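Tailspike protein (Acinetobacter phage vB_ApiP_P1, PDB 6E1R) probably binds and hydrolyses the surface polysaccharide of Acinetobacter baumannii, as a trimeric tailspike through which the phage recognises its host. Local coordinates at residues A95-A100 with T121-D126; I144-T147 with P151-T154; T351-P356 with E373-V378; V449-L454 with F541-F546. One frame throughout, in Å; residues are numbered along the deposited sequence.

In the fold
Contacts 1, 2, 3 and 4 follow one another along a long chain that runs from an N-terminal region through a parallel beta-helix to a C-terminal antiparallel domain. Contacts 1 and 2 are neighbours, their centres 10 Å apart, since strands 123-124 and 151-155 lie side by side in one parallel sheet. Contact 3, between loops near the C-terminal end of the beta-helix, has its centre about 40 Å from that of contact 2. Contact 4 joins two sheets of the terminal domain, its centre about 33 Å from that of contact 3 and 77 Å from that of contact 1. Contacts 1 to 3 lie along the shaft of an elongated trimeric spike, contact 4 in its C-terminal sandwich.

Contact 1. Residues A95-A100 with T121-D126; sequences AALDLA and TTTELD
Helix 94-106 packs against an early coil of the parallel beta-helix through L97 and D98, which meet the side chain of T123 on the short strand 123-124. The two branches of T123 are divided between them. Its methyl CG2 reaches the helix backbone, 3.5 Å from D98 CA, and lies 3.8 Å from D98 OD1. Its hydroxyl instead faces leucine: T123 OG1 is 3.5 Å from L97 CD2, the side chains of L97 and T123 crossing at about a right angle. T123 CG2 lies roughly anti to the backbone N, which turns the methyl to the helix and leaves OG1 able to make a weak hydrogen bond to I152 O in the next coil. The helix lies at the N-terminal end of the beta-helix, where it covers the early coils, consistent with a capping helix, and it meets T123 a second time through V101. The backbone of T123 is meanwhile tied into the sheet by hydrogen bonds with I152 and T154. L97 extends its CG anti to its own backbone N (chi1 -177°), carrying CD2 out to the strand. At the polar margin, a water sits 2.9 Å from D98 OD1 and 2.9 Å from E124 O. It can donate to each, though other acceptors compete for its protons. D98 OD1 and D126 OD2 are 6.0 Å apart, a like-charge approach that is probably eased by the salt bridge between D126 OD1 and K156 NZ.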
loop_
_atom_site.group_PDB
_atom_site.type_symbol
_atom_site.label_atom_id
_atom_site.label_comp_id
_atom_site.label_asym_id
_atom_site.label_seq_id
_atom_site.Cartn_x
_atom_site.Cartn_y
_atom_site.Cartn_z
ATOM N N ALA A 95 7.617 -15.833 -39.863
ATOM C CA ALA A 95 6.682 -16.911 -40.171
ATOM C C ALA A 95 6.815 -18.066 -39.190
ATOM O O ALA A 95 5.824 -18.742 -38.888
ATOM C CB ALA A 95 6.898 -17.400 -41.603
ATOM N N ALA A 96 8.024 -18.304 -38.677
ATOM C CA ALA A 96 8.210 -19.347 -37.676
ATOM C C ALA A 96 7.520 -18.979 -36.370
ATOM O O ALA A 96 6.896 -19.833 -35.728
ATOM C CB ALA A 96 9.698 -19.597 -37.446
ATOM N N LEU A 97 7.619 -17.712 -35.959
ATOM C CA LEU A 97 6.954 -17.287 -34.733
ATOM C C LEU A 97 5.440 -17.362 -34.881
ATOM O O LEU A 97 4.741 -17.784 -33.952
ATOM C CB LEU A 97 7.390 -15.870 -34.359
ATOM C CG LEU A 97 6.839 -15.310 -33.045
ATOM C CD1 LEU A 97 7.243 -16.184 -31.868
ATOM C CD2 LEU A 97 7.302 -13.877 -32.834
ATOM N N ASP A 98 4.918 -16.979 -36.050
ATOM C CA ASP A 98 3.477 -17.052 -36.281
ATOM C C ASP A 98 2.971 -18.480 -36.142
ATOM O O ASP A 98 1.934 -18.720 -35.511
ATOM C CB ASP A 98 3.138 -16.487 -37.661
ATOM C CG ASP A 98 1.644 -16.413 -37.909
ATOM O OD1 ASP A 98 0.952 -15.676 -37.176
ATOM O OD2 ASP A 98 1.162 -17.089 -38.843
ATOM N N LEU A 99 3.693 -19.444 -36.719
ATOM C CA LEU A 99 3.320 -20.843 -36.550
ATOM C C LEU A 99 3.454 -21.284 -35.099
ATOM O O LEU A 99 2.699 -22.147 -34.641
ATOM C CB LEU A 99 4.180 -21.721 -37.461
ATOM C CG LEU A 99 3.929 -23.228 -37.437
ATOM C CD1 LEU A 99 2.468 -23.535 -37.718
ATOM C CD2 LEU A 99 4.828 -23.917 -38.449
ATOM N N ALA A 100 4.394 -20.694 -34.358
ATOM C CA ALA A 100 4.585 -21.068 -32.962
ATOM C C ALA A 100 3.410 -20.616 -32.100
ATOM O O ALA A 100 2.885 -21.397 -31.296
ATOM C CB ALA A 100 5.899 -20.483 -32.441
ATOM N N THR A 121 8.030 -9.088 -39.760
ATOM C CA THR A 121 6.586 -9.078 -39.937
ATOM C C THR A 121 5.923 -9.335 -38.591
ATOM O O THR A 121 6.422 -10.126 -37.784
ATOM C CB THR A 121 6.154 -10.142 -40.959
ATOM O OG1 THR A 121 6.784 -9.875 -42.218
ATOM C CG2 THR A 121 4.643 -10.145 -41.145
ATOM N N THR A 122 4.804 -8.655 -38.352
ATOM C CA THR A 122 4.138 -8.742 -37.063
ATOM C C THR A 122 3.552 -10.134 -36.843
ATOM O O THR A 122 3.354 -10.916 -37.777
ATOM C CB THR A 122 3.031 -7.692 -36.949
ATOM O OG1 THR A 122 2.524 -7.680 -35.608
ATOM C CG2 THR A 122 1.894 -8.003 -37.911
ATOM N N THR A 123 3.273 -10.432 -35.578
ATOM C CA THR A 123 2.632 -11.677 -35.176
ATOM C C THR A 123 1.421 -11.345 -34.321
ATOM O O THR A 123 1.565 -10.789 -33.227
ATOM C CB THR A 123 3.602 -12.574 -34.401
ATOM O OG1 THR A 123 4.948 -12.320 -34.829
ATOM C CG2 THR A 123 3.260 -14.030 -34.603
ATOM N N GLU A 124 0.234 -11.681 -34.817
ATOM C CA GLU A 124 -0.983 -11.385 -34.076
ATOM C C GLU A 124 -1.036 -12.215 -32.801
ATOM O O GLU A 124 -0.743 -13.414 -32.806
ATOM C CB GLU A 124 -2.213 -11.652 -34.943
ATOM C CG GLU A 124 -2.358 -10.679 -36.104
ATOM C CD GLU A 124 -3.721 -10.747 -36.763
ATOM O OE1 GLU A 124 -4.488 -11.684 -36.454
ATOM O OE2 GLU A 124 -4.028 -9.865 -37.591
ATOM N N LEU A 125 -1.414 -11.568 -31.703
ATOM C CA LEU A 125 -1.428 -12.209 -30.391
ATOM C C LEU A 125 -2.684 -13.063 -30.296
ATOM O O LEU A 125 -3.792 -12.547 -30.118
ATOM C CB LEU A 125 -1.363 -11.157 -29.287
ATOM C CG LEU A 125 -1.146 -11.565 -27.824
ATOM C CD1 LEU A 125 -0.597 -10.379 -27.051
ATOM C CD2 LEU A 125 -2.411 -12.075 -27.154
ATOM N N ASP A 126 -2.517 -14.376 -30.423
ATOM C CA ASP A 126 -3.625 -15.293 -30.204
ATOM C C ASP A 126 -3.994 -15.335 -28.727
ATOM O O ASP A 126 -3.155 -15.124 -27.846
ATOM C CB ASP A 126 -3.268 -16.699 -30.684
ATOM C CG ASP A 126 -3.103 -16.779 -32.185
ATOM O OD1 ASP A 126 -3.623 -15.890 -32.893
ATOM O OD2 ASP A 126 -2.452 -17.733 -32.656
HETATM O O HOH W 1 -0.770 -15.502 -34.864
#

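Contact 2. Residues I144-T147 with P151-T154; sequences ITAT and PIFT
I152 fills the space beside I144 and A146 with three different carbons of its side chain. Its branch methyl CG2 meets I144 CG2 at 3.7 Å, its CG1 lies 3.6 Å from A146 CB, and its terminal CD1 comes 3.3 Å from I144 O. Both isoleucines carry the same torsions: CG2 is anti to the backbone N and CG1 anti to the carbonyl carbon, with chi1 -58° in I144 and -67° in I152. The two branch methyls meet where the side chains cross at a slant, while the extended second torsion of I152 (chi2 179°) sends CD1 across to the backbone of strand 142-146 near the I144 carbonyl. Strand 142-146 stacks between 117-119 and 169-173, whereas strand 151-155 lies in the sheet with 123-124 and 178-184; they are two faces of one coil of the parallel beta-helix, meeting in its interior without a hydrogen bond, and the corner at I152 and F153 turns the chain again. In the following coil F171 touches both I152 and F153, extending the apolar interior along the axis. F153 closes the far end of I144: the ring atom CE2 lies 4.4 Å from I144 CD1, which approaches the ring obliquely. The polar backbone of strand 142-146 is served by its neighbours, I144 and A146 pairing with K172 and T145 with L117 and V119.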
loop_
_atom_site.group_PDB
_atom_site.type_symbol
_atom_site.label_atom_id
_atom_site.label_comp_id
_atom_site.label_asym_id
_atom_site.label_seq_id
_atom_site.Cartn_x
_atom_site.Cartn_y
_atom_site.Cartn_z
ATOM N N ILE A 144 13.655 -10.667 -28.465
ATOM C CA ILE A 144 13.003 -10.667 -29.770
ATOM C C ILE A 144 13.205 -9.283 -30.371
ATOM O O ILE A 144 12.737 -8.286 -29.809
ATOM C CB ILE A 144 11.504 -11.000 -29.679
ATOM C CG1 ILE A 144 11.289 -12.369 -29.032
ATOM C CG2 ILE A 144 10.867 -10.956 -31.060
ATOM C CD1 ILE A 144 9.843 -12.826 -29.037
ATOM N N THR A 145 13.891 -9.221 -31.508
ATOM C CA THR A 145 14.235 -7.963 -32.156
ATOM C C THR A 145 13.369 -7.755 -33.392
ATOM O O THR A 145 13.146 -8.687 -34.171
ATOM C CB THR A 145 15.718 -7.936 -32.545
ATOM O OG1 THR A 145 16.520 -8.232 -31.396
ATOM C CG2 THR A 145 16.108 -6.566 -33.082
ATOM N N ALA A 146 12.888 -6.526 -33.567
ATOM C CA ALA A 146 12.087 -6.149 -34.726
ATOM C C ALA A 146 13.003 -5.491 -35.752
ATOM O O ALA A 146 13.550 -4.411 -35.504
ATOM C CB ALA A 146 10.950 -5.215 -34.323
ATOM N N THR A 147 13.167 -6.143 -36.901
ATOM C CA THR A 147 14.027 -5.654 -37.968
ATOM C C THR A 147 13.312 -4.698 -38.916
ATOM O O THR A 147 13.879 -4.332 -39.951
ATOM C CB THR A 147 14.611 -6.829 -38.756
ATOM O OG1 THR A 147 13.549 -7.663 -39.235
ATOM C CG2 THR A 147 15.537 -7.652 -37.871
ATOM N N PRO A 151 5.121 -3.493 -35.192
ATOM C CA PRO A 151 4.946 -4.087 -33.861
ATOM C C PRO A 151 5.333 -5.558 -33.874
ATOM O O PRO A 151 4.951 -6.306 -34.777
ATOM C CB PRO A 151 3.452 -3.895 -33.579
ATOM C CG PRO A 151 2.827 -3.783 -34.931
ATOM C CD PRO A 151 3.838 -3.073 -35.782
ATOM N N ILE A 152 6.110 -5.968 -32.868
ATOM C CA ILE A 152 6.504 -7.371 -32.756
ATOM C C ILE A 152 5.272 -8.253 -32.600
ATOM O O ILE A 152 5.140 -9.292 -33.257
ATOM C CB ILE A 152 7.487 -7.558 -31.586
ATOM C CG1 ILE A 152 8.811 -6.854 -31.889
ATOM C CG2 ILE A 152 7.708 -9.034 -31.302
ATOM C CD1 ILE A 152 9.831 -6.972 -30.780
ATOM N N PHE A 153 4.348 -7.844 -31.735
ATOM C CA PHE A 153 3.065 -8.509 -31.574
ATOM C C PHE A 153 1.947 -7.524 -31.875
ATOM O O PHE A 153 2.046 -6.336 -31.547
ATOM C CB PHE A 153 2.896 -9.085 -30.162
ATOM C CG PHE A 153 3.736 -10.303 -29.899
ATOM C CD1 PHE A 153 3.329 -11.548 -30.347
ATOM C CD2 PHE A 153 4.927 -10.204 -29.198
ATOM C CE1 PHE A 153 4.095 -12.673 -30.107
ATOM C CE2 PHE A 153 5.698 -11.325 -28.954
ATOM C CZ PHE A 153 5.282 -12.562 -29.409
ATOM N N THR A 154 0.885 -8.020 -32.501
ATOM C CA THR A 154 -0.272 -7.212 -32.861
ATOM C C THR A 154 -1.479 -7.699 -32.070
ATOM O O THR A 154 -1.903 -8.849 -32.222
ATOM C CB THR A 154 -0.548 -7.283 -34.363
ATOM O OG1 THR A 154 0.471 -6.565 -35.071
ATOM C CG2 THR A 154 -1.905 -6.683 -34.684
#

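Contact 3. Residues T351-P356 with E373-V378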
loop_
_atom_site.group_PDB
_atom_site.type_symbol
_atom_site.label_atom_id
_atom_site.label_comp_id
_atom_site.label_asym_id
_atom_site.label_seq_id
_atom_site.Cartn_x
_atom_site.Cartn_y
_atom_site.Cartn_z
ATOM N N THR A 351 -4.875 20.284 -15.157
ATOM C CA THR A 351 -5.528 21.048 -16.207
ATOM C C THR A 351 -7.007 21.268 -15.934
ATOM O O THR A 351 -7.632 22.090 -16.616
ATOM C CB THR A 351 -5.345 20.364 -17.568
ATOM O OG1 THR A 351 -5.893 19.040 -17.520
ATOM C CG2 THR A 351 -3.868 20.292 -17.914
HETATM N N MSE A 352 -7.579 20.554 -14.970
HETATM C CA MSE A 352 -8.938 20.802 -14.512
HETATM C C MSE A 352 -8.898 21.616 -13.226
HETATM O O MSE A 352 -7.897 21.608 -12.511
HETATM C CB MSE A 352 -9.686 19.495 -14.255
HETATM C CG MSE A 352 -9.496 18.409 -15.291
HETATM SE SE MSE A 352 -10.006 16.699 -14.504
HETATM C CE MSE A 352 -10.156 15.624 -16.116
ATOM N N ALA A 353 -9.991 22.307 -12.923
ATOM C CA ALA A 353 -10.080 23.012 -11.655
ATOM C C ALA A 353 -10.324 22.023 -10.523
ATOM O O ALA A 353 -10.996 21.003 -10.704
ATOM C CB ALA A 353 -11.197 24.053 -11.702
ATOM N N ASN A 354 -9.744 22.321 -9.356
ATOM C CA ASN A 354 -9.997 21.606 -8.106
ATOM C C ASN A 354 -9.428 20.189 -8.083
ATOM O O ASN A 354 -8.936 19.740 -7.044
ATOM C CB ASN A 354 -11.499 21.569 -7.808
ATOM C CG ASN A 354 -12.124 22.949 -7.803
ATOM O OD1 ASN A 354 -11.561 23.892 -7.249
ATOM N ND2 ASN A 354 -13.288 23.076 -8.430
ATOM N N TYR A 355 -9.492 19.471 -9.202
ATOM C CA TYR A 355 -9.093 18.073 -9.208
ATOM C C TYR A 355 -7.899 17.849 -10.130
ATOM O O TYR A 355 -7.765 18.527 -11.154
ATOM C CB TYR A 355 -10.259 17.183 -9.649
ATOM C CG TYR A 355 -11.547 17.514 -8.942
ATOM C CD1 TYR A 355 -11.673 17.338 -7.570
ATOM C CD2 TYR A 355 -12.636 18.020 -9.640
ATOM C CE1 TYR A 355 -12.848 17.649 -6.913
ATOM C CE2 TYR A 355 -13.816 18.334 -8.992
ATOM C CZ TYR A 355 -13.917 18.146 -7.629
ATOM O OH TYR A 355 -15.089 18.454 -6.980
ATOM N N PRO A 356 -7.003 16.903 -9.791
ATOM C CA PRO A 356 -7.054 16.049 -8.598
ATOM C C PRO A 356 -6.498 16.693 -7.330
ATOM O O PRO A 356 -5.777 17.689 -7.401
ATOM C CB PRO A 356 -6.185 14.855 -8.998
ATOM C CG PRO A 356 -5.187 15.433 -9.928
ATOM C CD PRO A 356 -5.930 16.484 -10.711
ATOM N N GLU A 373 0.768 22.471 -9.205
ATOM C CA GLU A 373 0.369 23.635 -9.984
ATOM C C GLU A 373 -1.076 23.459 -10.419
ATOM O O GLU A 373 -1.420 22.447 -11.033
ATOM C CB GLU A 373 1.266 23.838 -11.210
ATOM C CG GLU A 373 0.869 25.040 -12.055
ATOM C CD GLU A 373 1.760 25.233 -13.266
ATOM O OE1 GLU A 373 2.963 24.909 -13.181
ATOM O OE2 GLU A 373 1.255 25.710 -14.304
ATOM N N SER A 374 -1.913 24.442 -10.102
ATOM C CA SER A 374 -3.327 24.345 -10.424
ATOM C C SER A 374 -3.550 24.564 -11.919
ATOM O O SER A 374 -2.629 24.884 -12.677
ATOM C CB SER A 374 -4.131 25.363 -9.617
ATOM O OG SER A 374 -3.836 26.686 -10.031
ATOM N N SER A 375 -4.803 24.384 -12.340
ATOM C CA SER A 375 -5.158 24.613 -13.735
ATOM C C SER A 375 -4.998 26.071 -14.138
ATOM O O SER A 375 -4.832 26.360 -15.328
ATOM C CB SER A 375 -6.592 24.152 -13.993
ATOM O OG SER A 375 -7.496 24.761 -13.087
ATOM N N THR A 376 -5.044 26.991 -13.177
ATOM C CA THR A 376 -4.868 28.412 -13.434
ATOM C C THR A 376 -3.434 28.872 -13.205
ATOM O O THR A 376 -3.169 30.079 -13.229
ATOM C CB THR A 376 -5.827 29.224 -12.567
ATOM O OG1 THR A 376 -5.659 28.853 -11.193
ATOM C CG2 THR A 376 -7.266 28.962 -12.992
ATOM N N GLY A 377 -2.509 27.944 -12.976
ATOM C CA GLY A 377 -1.109 28.274 -12.823
ATOM C C GLY A 377 -0.655 28.583 -11.417
ATOM O O GLY A 377 0.508 28.960 -11.232
ATOM N N VAL A 378 -1.522 28.430 -10.418
ATOM C CA VAL A 378 -1.145 28.753 -9.047
ATOM C C VAL A 378 -0.227 27.660 -8.516
ATOM O O VAL A 378 -0.628 26.497 -8.392
ATOM C CB VAL A 378 -2.387 28.917 -8.160
ATOM C CG1 VAL A 378 -1.978 29.206 -6.723
ATOM C CG2 VAL A 378 -3.286 30.021 -8.702
#
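S375 provides the second segment's side of this contact, meeting T351, M352 (a selenomethionine) and A353. The polar link is slight: S375 OG may donate a weak hydrogen bond to M352 O at 3.2 Å, though the same proton has another acceptor within reach. The remainder is van der Waals contact: S375 CB lies against two carbonyl oxygens, 3.5 Å from T351 O and 3.2 Å from M352 O, and S375 OG is 3.4 Å from A353 CA. Setting OG between the backbone N and the carbonyl carbon (chi1 54°) places it beside the M352 carbonyl and A353 CA. T351 takes no side-chain part, its OG1 bonding to T320 O instead. Within residues 373-378, S374 OG braces the turn that presents S375: it accepts V378 N at 2.9 Å (N-H...O angle 143°) and is hydrogen-bonded to T376 OG1 at 3.1 Å, either being the possible donor. Backbone bonds from G377 N to S374 O (3.1 Å) and S374 N to V378 O (3.0 Å), with the positive phi of G377, make this a type I beta turn with a G1 beta bulge, leaning on the loop after neighbouring strand 346-350 as loops on successive beta-helix coils do.

Contact 4. Residues V449-L454 with F541-F546; sequences VGVASL and FAMEVF
The carbonyl oxygen of V451 accepts a hydrogen bond from T438 OG1 on strand 435-443, while the V451 side chain points to M543 and V545 on strand 539-548. V451 and A452 both pair with L529, and with V451 at phi/psi -108°/-49° this fits a classic beta bulge, in which the side chains of both residues turn toward the facing sheet. V451 CG1 does most of the touching, 3.8 Å from M543 CB and 4.1 Å from V545 CG2, so it sits between the two residues. It stands anti to the backbone N, with CG2 beside that nitrogen. V451 CG2 touches selenomethionine M543 at two points, CG and CE, each 4.2 Å away, the side chains crossing at about a right angle; M543 bends at chi2 (68°) and brings its terminal methyl back to the valine. W521 touches both V451 and M543. On the other face of strand 539-548, E544 OE2 bonds to Y435 OH, and E544 OE1 weakly to N550 of the third subunit. The strands belong to two antiparallel sheets that face each other as in a beta sandwich; with no hydrogen bond between them, apolar side chains hold the contact.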
loop_
_atom_site.group_PDB
_atom_site.type_symbol
_atom_site.label_atom_id
_atom_site.label_comp_id
_atom_site.label_asym_id
_atom_site.label_seq_id
_atom_site.Cartn_x
_atom_site.Cartn_y
_atom_site.Cartn_z
ATOM N N VAL A 449 -26.647 50.810 7.207
ATOM C CA VAL A 449 -26.243 49.795 6.241
ATOM C C VAL A 449 -26.194 48.450 6.949
ATOM O O VAL A 449 -25.630 48.340 8.043
ATOM C CB VAL A 449 -24.874 50.118 5.608
ATOM C CG1 VAL A 449 -24.451 49.009 4.659
ATOM C CG2 VAL A 449 -24.918 51.451 4.879
ATOM N N GLY A 450 -26.779 47.430 6.326
ATOM C CA GLY A 450 -26.717 46.091 6.887
ATOM C C GLY A 450 -25.323 45.500 6.758
ATOM O O GLY A 450 -24.630 45.696 5.758
ATOM N N VAL A 451 -24.912 44.767 7.787
ATOM C CA VAL A 451 -23.582 44.175 7.856
ATOM C C VAL A 451 -23.631 42.663 7.673
ATOM O O VAL A 451 -22.880 42.102 6.875
ATOM C CB VAL A 451 -22.880 44.548 9.181
ATOM C CG1 VAL A 451 -21.572 43.785 9.325
ATOM C CG2 VAL A 451 -22.634 46.048 9.244
ATOM N N ALA A 452 -24.517 41.986 8.402
ATOM C CA ALA A 452 -24.603 40.535 8.324
ATOM C C ALA A 452 -25.977 40.087 8.791
ATOM O O ALA A 452 -26.709 40.835 9.444
ATOM C CB ALA A 452 -23.507 39.860 9.157
ATOM N N SER A 453 -26.320 38.851 8.440
ATOM C CA SER A 453 -27.554 38.222 8.881
ATOM C C SER A 453 -27.277 37.330 10.083
ATOM O O SER A 453 -26.295 36.582 10.101
ATOM C CB SER A 453 -28.184 37.399 7.756
ATOM O OG SER A 453 -28.539 38.219 6.657
ATOM N N LEU A 454 -28.143 37.417 11.086
ATOM C CA LEU A 454 -28.008 36.650 12.315
ATOM C C LEU A 454 -29.028 35.521 12.331
ATOM O O LEU A 454 -30.170 35.698 11.894
ATOM C CB LEU A 454 -28.191 37.545 13.544
ATOM C CG LEU A 454 -27.263 38.758 13.613
ATOM C CD1 LEU A 454 -27.524 39.570 14.873
ATOM C CD2 LEU A 454 -25.804 38.324 13.540
ATOM N N PHE A 541 -16.676 51.766 4.470
ATOM C CA PHE A 541 -16.121 51.076 5.623
ATOM C C PHE A 541 -16.240 49.571 5.419
ATOM O O PHE A 541 -16.905 49.095 4.495
ATOM C CB PHE A 541 -16.825 51.503 6.920
ATOM C CG PHE A 541 -16.658 52.961 7.249
ATOM C CD1 PHE A 541 -17.488 53.915 6.679
ATOM C CD2 PHE A 541 -15.674 53.377 8.132
ATOM C CE1 PHE A 541 -17.334 55.255 6.979
ATOM C CE2 PHE A 541 -15.517 54.716 8.436
ATOM C CZ PHE A 541 -16.348 55.656 7.859
ATOM N N ALA A 542 -15.577 48.818 6.295
ATOM C CA ALA A 542 -15.598 47.363 6.236
ATOM C C ALA A 542 -15.620 46.803 7.649
ATOM O O ALA A 542 -14.817 47.212 8.493
ATOM C CB ALA A 542 -14.387 46.821 5.468
HETATM N N MSE A 543 -16.531 45.869 7.900
HETATM C CA MSE A 543 -16.656 45.254 9.215
HETATM C C MSE A 543 -16.131 43.823 9.231
HETATM O O MSE A 543 -16.141 43.129 8.212
HETATM C CB MSE A 543 -18.116 45.262 9.681
HETATM C CG MSE A 543 -18.606 46.588 10.245
HETATM SE SE MSE A 543 -18.740 48.005 8.915
HETATM C CE MSE A 543 -19.950 49.193 9.870
ATOM N N GLU A 544 -15.672 43.390 10.402
ATOM C CA GLU A 544 -15.280 42.006 10.641
ATOM C C GLU A 544 -15.949 41.549 11.926
ATOM O O GLU A 544 -15.702 42.122 12.992
ATOM C CB GLU A 544 -13.759 41.862 10.740
ATOM C CG GLU A 544 -13.037 42.064 9.422
ATOM C CD GLU A 544 -11.528 42.016 9.557
ATOM O OE1 GLU A 544 -10.968 42.841 10.310
ATOM O OE2 GLU A 544 -10.901 41.150 8.910
ATOM N N VAL A 545 -16.796 40.529 11.826
ATOM C CA VAL A 545 -17.612 40.071 12.943
ATOM C C VAL A 545 -17.080 38.729 13.426
ATOM O O VAL A 545 -16.775 37.841 12.621
ATOM C CB VAL A 545 -19.098 39.968 12.547
ATOM C CG1 VAL A 545 -19.949 39.588 13.749
ATOM C CG2 VAL A 545 -19.577 41.280 11.943
ATOM N N PHE A 546 -16.978 38.583 14.746
ATOM C CA PHE A 546 -16.553 37.345 15.394
ATOM C C PHE A 546 -17.646 36.955 16.379
ATOM O O PHE A 546 -17.875 37.661 17.367
ATOM C CB PHE A 546 -15.212 37.519 16.110
ATOM C CG PHE A 546 -14.107 38.042 15.233
ATOM C CD1 PHE A 546 -13.990 39.399 14.975
ATOM C CD2 PHE A 546 -13.176 37.177 14.679
ATOM C CE1 PHE A 546 -12.972 39.882 14.172
ATOM C CE2 PHE A 546 -12.154 37.655 13.876
ATOM C CZ PHE A 546 -12.053 39.009 13.622
#